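Local structure of heat-shock protein cognate (HSC) co-chaperone sgt12 (Aspergillus fumigatus, 3SZ7) at residues G97-Y102 and T123-I128; D12-E17 and Y34-S39; K77-W82 and E107-G112. The protein serves as an HSC co-chaperone that binds tail-anchored proteins bound for the endoplasmic reticulum and passes them to the GET pathway, its TPR domain binding several HSC family members. All blocks are in the same frame, centred on the assembly; numbering follows the deposited sequence.

Contact 1: residues G97-Y102 and T123-I128; sequences GAKEAY and TTKRKI
T124 sets its methyl group against the backbone of K99, and round this pair helix 115-133 is laid against helix 95-109, the second helix of the third TPR motif. In tetratricopeptide domains a further helix commonly follows the last repeat and packs on it, and helix 115-133 stands in that place here. The two short segments run roughly antiparallel, at 151°, with their axes 9.3 Å apart.

The two branches of T124 divide the work. With CG2 anti to the backbone N, the methyl reaches across the interface and lies 3.6 Å from K99 N; it also touches CB of K99 and CB of A98. The hydroxyl takes the other direction, toward the Y102 ring, which it meets obliquely, T124 OG1 lying 3.8 Å from Y102 CE2. This is packing; the hydrogen bond of OG1 is with the carbonyl O of G120, one turn earlier in its own helix. A buried polar atom is thereby satisfied within its helix while its methyl partner serves the interface.

K99 covers the more open flank. Its CG is anti to the backbone N (chi1 174°) and the chain stays straight as far as CE, bending only at chi4; this extended shape brings CD to I128 and CE to K125. Its ammonium forms a salt bridge with E103. The extended K125 slants across the K99 chain, the two ammonium groups remaining 5.9 Å apart from NZ of K99 to NZ of K125, and their contact is between aliphatic carbons. I128 comes in at about a right angle to K99, ending with its CD1 methyl 4.0 Å from CD of K99.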
loop_
_atom_site.group_PDB
_atom_site.type_symbol
_atom_site.label_atom_id
_atom_site.label_comp_id
_atom_site.label_asym_id
_atom_site.label_seq_id
_atom_site.Cartn_x
_atom_site.Cartn_y
_atom_site.Cartn_z
ATOM N N GLY A 97 -8.709 6.640 1.070
ATOM C CA GLY A 97 -8.526 5.499 0.191
ATOM C C GLY A 97 -7.708 4.395 0.841
ATOM O O GLY A 97 -7.960 3.206 0.619
ATOM N N ALA A 98 -6.726 4.778 1.647
ATOM C CA ALA A 98 -5.931 3.786 2.368
ATOM C C ALA A 98 -6.796 3.049 3.385
ATOM O O ALA A 98 -6.700 1.833 3.529
ATOM C CB ALA A 98 -4.729 4.446 3.055
ATOM N N LYS A 99 -7.652 3.787 4.086
ATOM C CA LYS A 99 -8.540 3.174 5.060
ATOM C C LYS A 99 -9.430 2.127 4.389
ATOM O O LYS A 99 -9.561 1.002 4.881
ATOM C CB LYS A 99 -9.394 4.240 5.749
ATOM C CG LYS A 99 -10.461 3.680 6.684
ATOM C CD LYS A 99 -11.251 4.820 7.316
ATOM C CE LYS A 99 -12.320 4.308 8.276
ATOM N NZ LYS A 99 -13.492 3.728 7.564
ATOM N N GLU A 100 -10.026 2.495 3.256
ATOM C CA GLU A 100 -10.879 1.572 2.507
ATOM C C GLU A 100 -10.121 0.324 2.060
ATOM O O GLU A 100 -10.634 -0.784 2.163
ATOM C CB GLU A 100 -11.504 2.276 1.298
ATOM C CG GLU A 100 -12.436 3.412 1.690
ATOM C CD GLU A 100 -13.010 4.148 0.492
ATOM O OE1 GLU A 100 -12.556 3.899 -0.646
ATOM O OE2 GLU A 100 -13.918 4.979 0.696
ATOM N N ALA A 101 -8.897 0.506 1.567
ATOM C CA ALA A 101 -8.110 -0.636 1.099
ATOM C C ALA A 101 -7.761 -1.573 2.250
ATOM O O ALA A 101 -7.841 -2.794 2.111
ATOM C CB ALA A 101 -6.846 -0.176 0.385
ATOM N N TYR A 102 -7.353 -1.011 3.384
ATOM C CA TYR A 102 -7.022 -1.860 4.528
ATOM C C TYR A 102 -8.248 -2.606 5.045
ATOM O O TYR A 102 -8.151 -3.767 5.436
ATOM C CB TYR A 102 -6.380 -1.059 5.659
ATOM C CG TYR A 102 -4.917 -0.751 5.423
ATOM C CD1 TYR A 102 -4.002 -1.773 5.209
ATOM C CD2 TYR A 102 -4.450 0.556 5.442
ATOM C CE1 TYR A 102 -2.665 -1.505 5.009
ATOM C CE2 TYR A 102 -3.119 0.839 5.237
ATOM C CZ TYR A 102 -2.229 -0.196 5.025
ATOM O OH TYR A 102 -0.901 0.070 4.833
ATOM N N THR A 123 -3.251 3.126 12.099
ATOM C CA THR A 123 -2.472 4.332 11.823
ATOM C C THR A 123 -3.206 5.280 10.875
ATOM O O THR A 123 -3.188 6.496 11.075
ATOM C CB THR A 123 -1.085 3.977 11.263
ATOM O OG1 THR A 123 -0.322 3.327 12.285
ATOM C CG2 THR A 123 -0.348 5.227 10.814
ATOM N N THR A 124 -3.857 4.724 9.854
ATOM C CA THR A 124 -4.651 5.527 8.926
ATOM C C THR A 124 -5.823 6.212 9.636
ATOM O O THR A 124 -6.077 7.404 9.437
ATOM C CB THR A 124 -5.189 4.664 7.773
ATOM O OG1 THR A 124 -4.089 4.046 7.096
ATOM C CG2 THR A 124 -5.971 5.521 6.778
ATOM N N LYS A 125 -6.539 5.466 10.468
ATOM C CA LYS A 125 -7.656 6.056 11.200
ATOM C C LYS A 125 -7.173 7.166 12.129
ATOM O O LYS A 125 -7.861 8.166 12.324
ATOM C CB LYS A 125 -8.383 5.002 12.029
ATOM C CG LYS A 125 -9.228 4.026 11.238
ATOM C CD LYS A 125 -9.879 3.027 12.189
ATOM C CE LYS A 125 -10.773 2.047 11.450
ATOM N NZ LYS A 125 -11.456 1.140 12.409
ATOM N N ARG A 126 -6.005 6.970 12.727
ATOM C CA ARG A 126 -5.492 7.963 13.652
ATOM C C ARG A 126 -5.165 9.246 12.901
ATOM O O ARG A 126 -5.379 10.344 13.421
ATOM C CB ARG A 126 -4.270 7.433 14.403
ATOM C CG ARG A 126 -3.699 8.407 15.416
ATOM C CD ARG A 126 -2.620 7.752 16.274
ATOM N NE ARG A 126 -3.177 6.700 17.118
ATOM C CZ ARG A 126 -2.904 5.405 16.989
ATOM N NH1 ARG A 126 -2.058 4.989 16.054
ATOM N NH2 ARG A 126 -3.470 4.526 17.808
ATOM N N LYS A 127 -4.647 9.102 11.683
ATOM C CA LYS A 127 -4.315 10.259 10.843
ATOM C C LYS A 127 -5.579 11.014 10.461
ATOM O O LYS A 127 -5.603 12.243 10.443
ATOM C CB LYS A 127 -3.587 9.822 9.568
ATOM C CG LYS A 127 -2.302 9.041 9.816
ATOM C CD LYS A 127 -1.088 9.941 9.955
ATOM C CE LYS A 127 0.147 9.116 10.321
ATOM N NZ LYS A 127 1.378 9.546 9.595
ATOM N N ILE A 128 -6.630 10.270 10.144
ATOM C CA ILE A 128 -7.903 10.880 9.788
ATOM C C ILE A 128 -8.511 11.580 11.002
ATOM O O ILE A 128 -9.036 12.681 10.889
ATOM C CB ILE A 128 -8.876 9.850 9.194
ATOM C CG1 ILE A 128 -8.339 9.354 7.845
ATOM C CG2 ILE A 128 -10.252 10.462 9.027
ATOM C CD1 ILE A 128 -9.077 8.142 7.295
#

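Contact 2: residues D12-E17 and Y34-S39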
loop_
_atom_site.group_PDB
_atom_site.type_symbol
_atom_site.label_atom_id
_atom_site.label_comp_id
_atom_site.label_asym_id
_atom_site.label_seq_id
_atom_site.Cartn_x
_atom_site.Cartn_y
_atom_site.Cartn_z
ATOM N N ASP A 12 7.595 -18.005 -12.927
ATOM C CA ASP A 12 7.868 -18.160 -11.500
ATOM C C ASP A 12 9.353 -18.031 -11.179
ATOM O O ASP A 12 9.718 -17.522 -10.119
ATOM C CB ASP A 12 7.333 -19.490 -10.969
ATOM C CG ASP A 12 5.832 -19.472 -10.751
ATOM O OD1 ASP A 12 5.276 -18.389 -10.455
ATOM O OD2 ASP A 12 5.207 -20.546 -10.864
ATOM N N LYS A 13 10.215 -18.500 -12.077
ATOM C CA LYS A 13 11.647 -18.319 -11.872
ATOM C C LYS A 13 11.948 -16.827 -11.844
ATOM O O LYS A 13 12.651 -16.336 -10.961
ATOM C CB LYS A 13 12.465 -19.002 -12.972
ATOM C CG LYS A 13 13.962 -18.980 -12.710
ATOM C CD LYS A 13 14.761 -19.183 -13.988
ATOM C CE LYS A 13 14.547 -18.025 -14.953
ATOM N NZ LYS A 13 15.422 -18.125 -16.153
ATOM N N LEU A 14 11.400 -16.109 -12.817
ATOM C CA LEU A 14 11.576 -14.666 -12.892
ATOM C C LEU A 14 11.065 -13.975 -11.630
ATOM O O LEU A 14 11.681 -13.022 -11.149
ATOM C CB LEU A 14 10.881 -14.108 -14.135
ATOM C CG LEU A 14 11.501 -14.543 -15.465
ATOM C CD1 LEU A 14 10.561 -14.249 -16.628
ATOM C CD2 LEU A 14 12.851 -13.870 -15.669
ATOM N N LYS A 15 9.949 -14.459 -11.090
ATOM C CA LYS A 15 9.403 -13.902 -9.851
ATOM C C LYS A 15 10.377 -14.109 -8.695
ATOM O O LYS A 15 10.625 -13.197 -7.905
ATOM C CB LYS A 15 8.058 -14.546 -9.506
ATOM C CG LYS A 15 7.470 -14.068 -8.182
ATOM C CD LYS A 15 6.787 -15.196 -7.432
ATOM C CE LYS A 15 7.786 -16.265 -7.034
ATOM N NZ LYS A 15 7.148 -17.388 -6.295
ATOM N N SER A 16 10.922 -15.317 -8.600
ATOM C CA SER A 16 11.896 -15.633 -7.560
ATOM C C SER A 16 13.152 -14.781 -7.696
ATOM O O SER A 16 13.723 -14.341 -6.701
ATOM C CB SER A 16 12.253 -17.124 -7.590
ATOM O OG SER A 16 11.139 -17.914 -7.212
ATOM N N GLU A 17 13.583 -14.556 -8.932
ATOM C CA GLU A 17 14.739 -13.706 -9.187
ATOM C C GLU A 17 14.411 -12.261 -8.828
ATOM O O GLU A 17 15.274 -11.514 -8.363
ATOM C CB GLU A 17 15.174 -13.822 -10.646
ATOM C CG GLU A 17 15.705 -15.206 -11.004
ATOM C CD GLU A 17 16.065 -15.347 -12.471
ATOM O OE1 GLU A 17 15.799 -14.406 -13.249
ATOM O OE2 GLU A 17 16.617 -16.404 -12.845
ATOM N N TYR A 34 9.965 -8.606 -12.448
ATOM C CA TYR A 34 8.544 -8.843 -12.238
ATOM C C TYR A 34 7.778 -8.524 -13.515
ATOM O O TYR A 34 6.786 -9.180 -13.841
ATOM C CB TYR A 34 8.017 -7.967 -11.100
ATOM C CG TYR A 34 8.509 -8.351 -9.723
ATOM C CD1 TYR A 34 8.699 -9.682 -9.369
ATOM C CD2 TYR A 34 8.769 -7.376 -8.768
ATOM C CE1 TYR A 34 9.141 -10.028 -8.102
ATOM C CE2 TYR A 34 9.210 -7.713 -7.502
ATOM C CZ TYR A 34 9.395 -9.033 -7.173
ATOM O OH TYR A 34 9.828 -9.352 -5.908
ATOM N N THR A 35 8.234 -7.489 -14.216
ATOM C CA THR A 35 7.642 -7.097 -15.491
ATOM C C THR A 35 7.813 -8.203 -16.532
ATOM O O THR A 35 6.909 -8.462 -17.329
ATOM C CB THR A 35 8.265 -5.787 -16.012
ATOM O OG1 THR A 35 7.980 -4.722 -15.093
ATOM C CG2 THR A 35 7.713 -5.432 -17.389
ATOM N N GLN A 36 8.973 -8.852 -16.526
ATOM C CA GLN A 36 9.197 -9.997 -17.407
ATOM C C GLN A 36 8.256 -11.148 -17.067
ATOM O O GLN A 36 7.737 -11.814 -17.958
ATOM C CB GLN A 36 10.647 -10.475 -17.333
ATOM C CG GLN A 36 11.655 -9.493 -17.890
ATOM C CD GLN A 36 13.068 -10.025 -17.803
ATOM O OE1 GLN A 36 13.982 -9.326 -17.369
ATOM N NE2 GLN A 36 13.253 -11.275 -18.210
ATOM N N ALA A 37 8.042 -11.382 -15.775
ATOM C CA ALA A 37 7.118 -12.423 -15.341
ATOM C C ALA A 37 5.705 -12.092 -15.810
ATOM O O ALA A 37 4.953 -12.971 -16.235
ATOM C CB ALA A 37 7.158 -12.582 -13.831
ATOM N N LEU A 38 5.355 -10.811 -15.734
ATOM C CA LEU A 38 4.041 -10.339 -16.158
ATOM C C LEU A 38 3.842 -10.378 -17.676
ATOM O O LEU A 38 2.711 -10.394 -18.159
ATOM C CB LEU A 38 3.776 -8.934 -15.614
ATOM C CG LEU A 38 3.457 -8.908 -14.121
ATOM C CD1 LEU A 38 3.644 -7.511 -13.538
ATOM C CD2 LEU A 38 2.039 -9.410 -13.883
ATOM N N SER A 39 4.936 -10.390 -18.429
ATOM C CA SER A 39 4.825 -10.476 -19.881
ATOM C C SER A 39 4.426 -11.890 -20.290
ATOM O O SER A 39 3.874 -12.104 -21.368
ATOM C CB SER A 39 6.130 -10.064 -20.564
ATOM O OG SER A 39 7.157 -11.011 -20.328
#
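L14 packs against A37 and Q36, and the pairing illustrates how a TPR motif closes its own helical hairpin: a small residue on one helix accepts a large one from the other. The segments are nearly antiparallel (166°) and their axes approach to 8.1 Å, a close spacing consistent with the small A37, whose single methyl lies 4.0 Å from L14 by the CB-to-CB distance.

The conformation of L14 decides what its branches meet. Its CG is anti to the carbonyl carbon (chi1 -67°), which carries the isobutyl group past A37 toward the neighbouring residue. CD1 settles over the backbone there, 3.9 Å from A37 N, and against the first side-chain carbon of Q36, 3.8 Å from Q36 CB. CD2 lies farther out, beside the end of the Q36 side chain. That chain is extended beyond CG and runs at about a right angle to L14.

Y34 works from the other flank. Its ring swings toward the partner helix and presents an edge to the main chain, with Y34 CE1 3.5 Å from K15 O and the oxygen near the ring plane. The hydroxyl reaches farther, to a hydrogen bond with N19 of the helix it packs against. K15 contributes mainly its backbone and the base of its side chain, the remainder leading away. At the end of the second segment, S39 OG donates to Q36 O at 2.6 Å, approaching 23° out of the carbonyl plane.

Helices 9-23 and 27-40 thus form the first repeat, and helix 45-57 of the next repeat packs beside both: Y34 touches N50, while Y47 touches K15, and its OH is hydrogen-bonded to D12 OD1.

Contact 3: residues K77-W82 and E107-G112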
loop_
_atom_site.group_PDB
_atom_site.type_symbol
_atom_site.label_atom_id
_atom_site.label_comp_id
_atom_site.label_asym_id
_atom_site.label_seq_id
_atom_site.Cartn_x
_atom_site.Cartn_y
_atom_site.Cartn_z
ATOM N N LYS A 77 -10.101 -11.121 -3.623
ATOM C CA LYS A 77 -9.970 -11.979 -2.445
ATOM C C LYS A 77 -8.514 -12.157 -2.013
ATOM O O LYS A 77 -8.222 -12.900 -1.079
ATOM C CB LYS A 77 -10.575 -13.353 -2.729
ATOM C CG LYS A 77 -12.028 -13.321 -3.164
ATOM C CD LYS A 77 -12.973 -13.305 -1.976
ATOM C CE LYS A 77 -14.348 -13.823 -2.381
ATOM N NZ LYS A 77 -15.316 -13.815 -1.250
ATOM N N TYR A 78 -7.599 -11.483 -2.701
ATOM C CA TYR A 78 -6.173 -11.619 -2.406
ATOM C C TYR A 78 -5.748 -10.529 -1.437
ATOM O O TYR A 78 -5.501 -9.397 -1.841
ATOM C CB TYR A 78 -5.359 -11.558 -3.698
ATOM C CG TYR A 78 -3.870 -11.710 -3.533
ATOM C CD1 TYR A 78 -3.333 -12.613 -2.622
ATOM C CD2 TYR A 78 -3.001 -10.982 -4.324
ATOM C CE1 TYR A 78 -1.968 -12.754 -2.489
ATOM C CE2 TYR A 78 -1.639 -11.123 -4.202
ATOM C CZ TYR A 78 -1.126 -12.007 -3.288
ATOM O OH TYR A 78 0.241 -12.123 -3.192
ATOM N N SER A 79 -5.661 -10.881 -0.155
ATOM C CA SER A 79 -5.466 -9.882 0.890
ATOM C C SER A 79 -4.175 -9.082 0.737
ATOM O O SER A 79 -4.155 -7.892 1.049
ATOM C CB SER A 79 -5.547 -10.514 2.289
ATOM O OG SER A 79 -4.377 -11.256 2.589
ATOM N N LYS A 80 -3.103 -9.717 0.262
ATOM C CA LYS A 80 -1.825 -9.015 0.131
ATOM C C LYS A 80 -1.922 -7.807 -0.805
ATOM O O LYS A 80 -1.311 -6.768 -0.550
ATOM C CB LYS A 80 -0.698 -9.957 -0.319
ATOM C CG LYS A 80 0.703 -9.387 -0.100
ATOM C CD LYS A 80 1.803 -10.363 -0.521
ATOM C CE LYS A 80 1.871 -11.579 0.391
ATOM N NZ LYS A 80 2.482 -11.285 1.718
ATOM N N ALA A 81 -2.697 -7.936 -1.875
ATOM C CA ALA A 81 -2.861 -6.842 -2.824
ATOM C C ALA A 81 -3.504 -5.629 -2.157
ATOM O O ALA A 81 -3.125 -4.492 -2.429
ATOM C CB ALA A 81 -3.682 -7.291 -4.030
ATOM N N TRP A 82 -4.468 -5.876 -1.274
ATOM C CA TRP A 82 -5.144 -4.790 -0.567
ATOM C C TRP A 82 -4.189 -4.104 0.402
ATOM O O TRP A 82 -4.251 -2.886 0.590
ATOM C CB TRP A 82 -6.364 -5.304 0.198
ATOM C CG TRP A 82 -7.514 -5.692 -0.670
ATOM C CD1 TRP A 82 -7.970 -6.957 -0.908
ATOM C CD2 TRP A 82 -8.359 -4.810 -1.419
ATOM N NE1 TRP A 82 -9.054 -6.915 -1.757
ATOM C CE2 TRP A 82 -9.307 -5.614 -2.089
ATOM C CE3 TRP A 82 -8.402 -3.423 -1.594
ATOM C CZ2 TRP A 82 -10.292 -5.068 -2.919
ATOM C CZ3 TRP A 82 -9.384 -2.887 -2.418
ATOM C CH2 TRP A 82 -10.314 -3.710 -3.066
ATOM N N GLU A 107 -11.019 -7.889 5.519
ATOM C CA GLU A 107 -12.109 -8.805 5.174
ATOM C C GLU A 107 -11.630 -9.979 4.315
ATOM O O GLU A 107 -11.992 -11.131 4.559
ATOM C CB GLU A 107 -13.244 -8.054 4.464
ATOM C CG GLU A 107 -13.925 -7.005 5.327
ATOM C CD GLU A 107 -15.001 -6.243 4.577
ATOM O OE1 GLU A 107 -15.094 -6.400 3.341
ATOM O OE2 GLU A 107 -15.754 -5.486 5.227
ATOM N N ALA A 108 -10.808 -9.688 3.314
ATOM C CA ALA A 108 -10.295 -10.726 2.426
ATOM C C ALA A 108 -9.391 -11.702 3.175
ATOM O O ALA A 108 -9.388 -12.902 2.896
ATOM C CB ALA A 108 -9.548 -10.107 1.255
ATOM N N GLU A 109 -8.629 -11.183 4.132
ATOM C CA GLU A 109 -7.663 -12.000 4.872
ATOM C C GLU A 109 -8.374 -13.063 5.710
ATOM O O GLU A 109 -7.825 -14.138 5.981
ATOM C CB GLU A 109 -6.763 -11.106 5.737
ATOM C CG GLU A 109 -5.545 -11.809 6.346
ATOM C CD GLU A 109 -5.801 -12.294 7.764
ATOM O OE1 GLU A 109 -6.860 -11.946 8.319
ATOM O OE2 GLU A 109 -4.950 -13.023 8.327
ATOM N N GLY A 110 -9.603 -12.753 6.114
ATOM C CA GLY A 110 -10.490 -13.721 6.732
ATOM C C GLY A 110 -10.199 -14.051 8.181
ATOM O O GLY A 110 -10.849 -14.918 8.765
ATOM N N ASN A 111 -9.229 -13.361 8.768
ATOM C CA ASN A 111 -8.823 -13.654 10.135
ATOM C C ASN A 111 -8.538 -12.403 10.953
ATOM O O ASN A 111 -7.724 -12.428 11.878
ATOM C CB ASN A 111 -7.586 -14.549 10.125
ATOM C CG ASN A 111 -7.471 -15.381 11.370
ATOM O OD1 ASN A 111 -8.406 -16.089 11.740
ATOM N ND2 ASN A 111 -6.325 -15.297 12.036
ATOM N N GLY A 112 -9.201 -11.304 10.605
ATOM C CA GLY A 112 -9.022 -10.061 11.332
ATOM C C GLY A 112 -7.881 -9.212 10.801
ATOM O O GLY A 112 -7.636 -8.112 11.296
HETATM O O HOH W 1 -6.616 -13.372 1.015
#
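S79 faces E109 where the start of helix 79-91 meets the end of helix 95-109, and its short side chain can be followed atom by atom. CB rests against the last helical turn, 3.7 Å from E109 N and equally close to CA and CB of E109; it also faces the methyl of A108. One bond farther out, OG stands between the backbone N and the carbonyl carbon of its own residue (chi1 75°). From there it looks along the glutamate side chain, 4.0 Å from both CB and CG of E109, a loose approach to carbon.

E109 itself bends away at chi2, turning its carboxylate from S79 toward the chain that follows the helix. E109 OE1 accepts N111 N at 2.8 Å, from above the carboxylate plane, and also receives the amide N of G113. The carboxylate thus holds the turn after the helix through two backbone amides, and G110 makes the break from helical geometry with a positive phi of 77°.

The start and the end of the third TPR motif meet here, with K77 and Y78 as the last residues of the second; helices 79-91 and 95-109 are the antiparallel pair of a single repeat, and M117 of the following helix 115-133 touches both S79 and E109. The methyl of A108 points at the 77-82 segment. Its CB is 3.9 Å from K77 O and lies 4.1 Å from CD1 of W82, which it meets obliquely; the indole NE1 is hydrogen-bonded to the carbonyl of P76.

One water joins three backbone groups. It donates to K77 O at 2.7 Å, accepts from S79 N at 2.9 Å, and donates weakly to A108 O.

The three contacts lie in one TPR array, one in its first repeat and two at its third. Contact 2 closes the first, contact 3 joins the start and end of the third, and contact 1 fastens helix 115-133 onto it. Contacts 1 and 3 share helix 95-109, and their segments alternate along the chain; their centres are 16 Å apart, touching where A101 O lies 3.5 Å from CB of W82. Contact 2 touches neither: its centre is 31 Å from that of contact 1 and 23 Å from that of contact 3, whose nearest atoms are about 8 Å away. All belong to the domain that binds HSC chaperones, though no ligand marks a binding site.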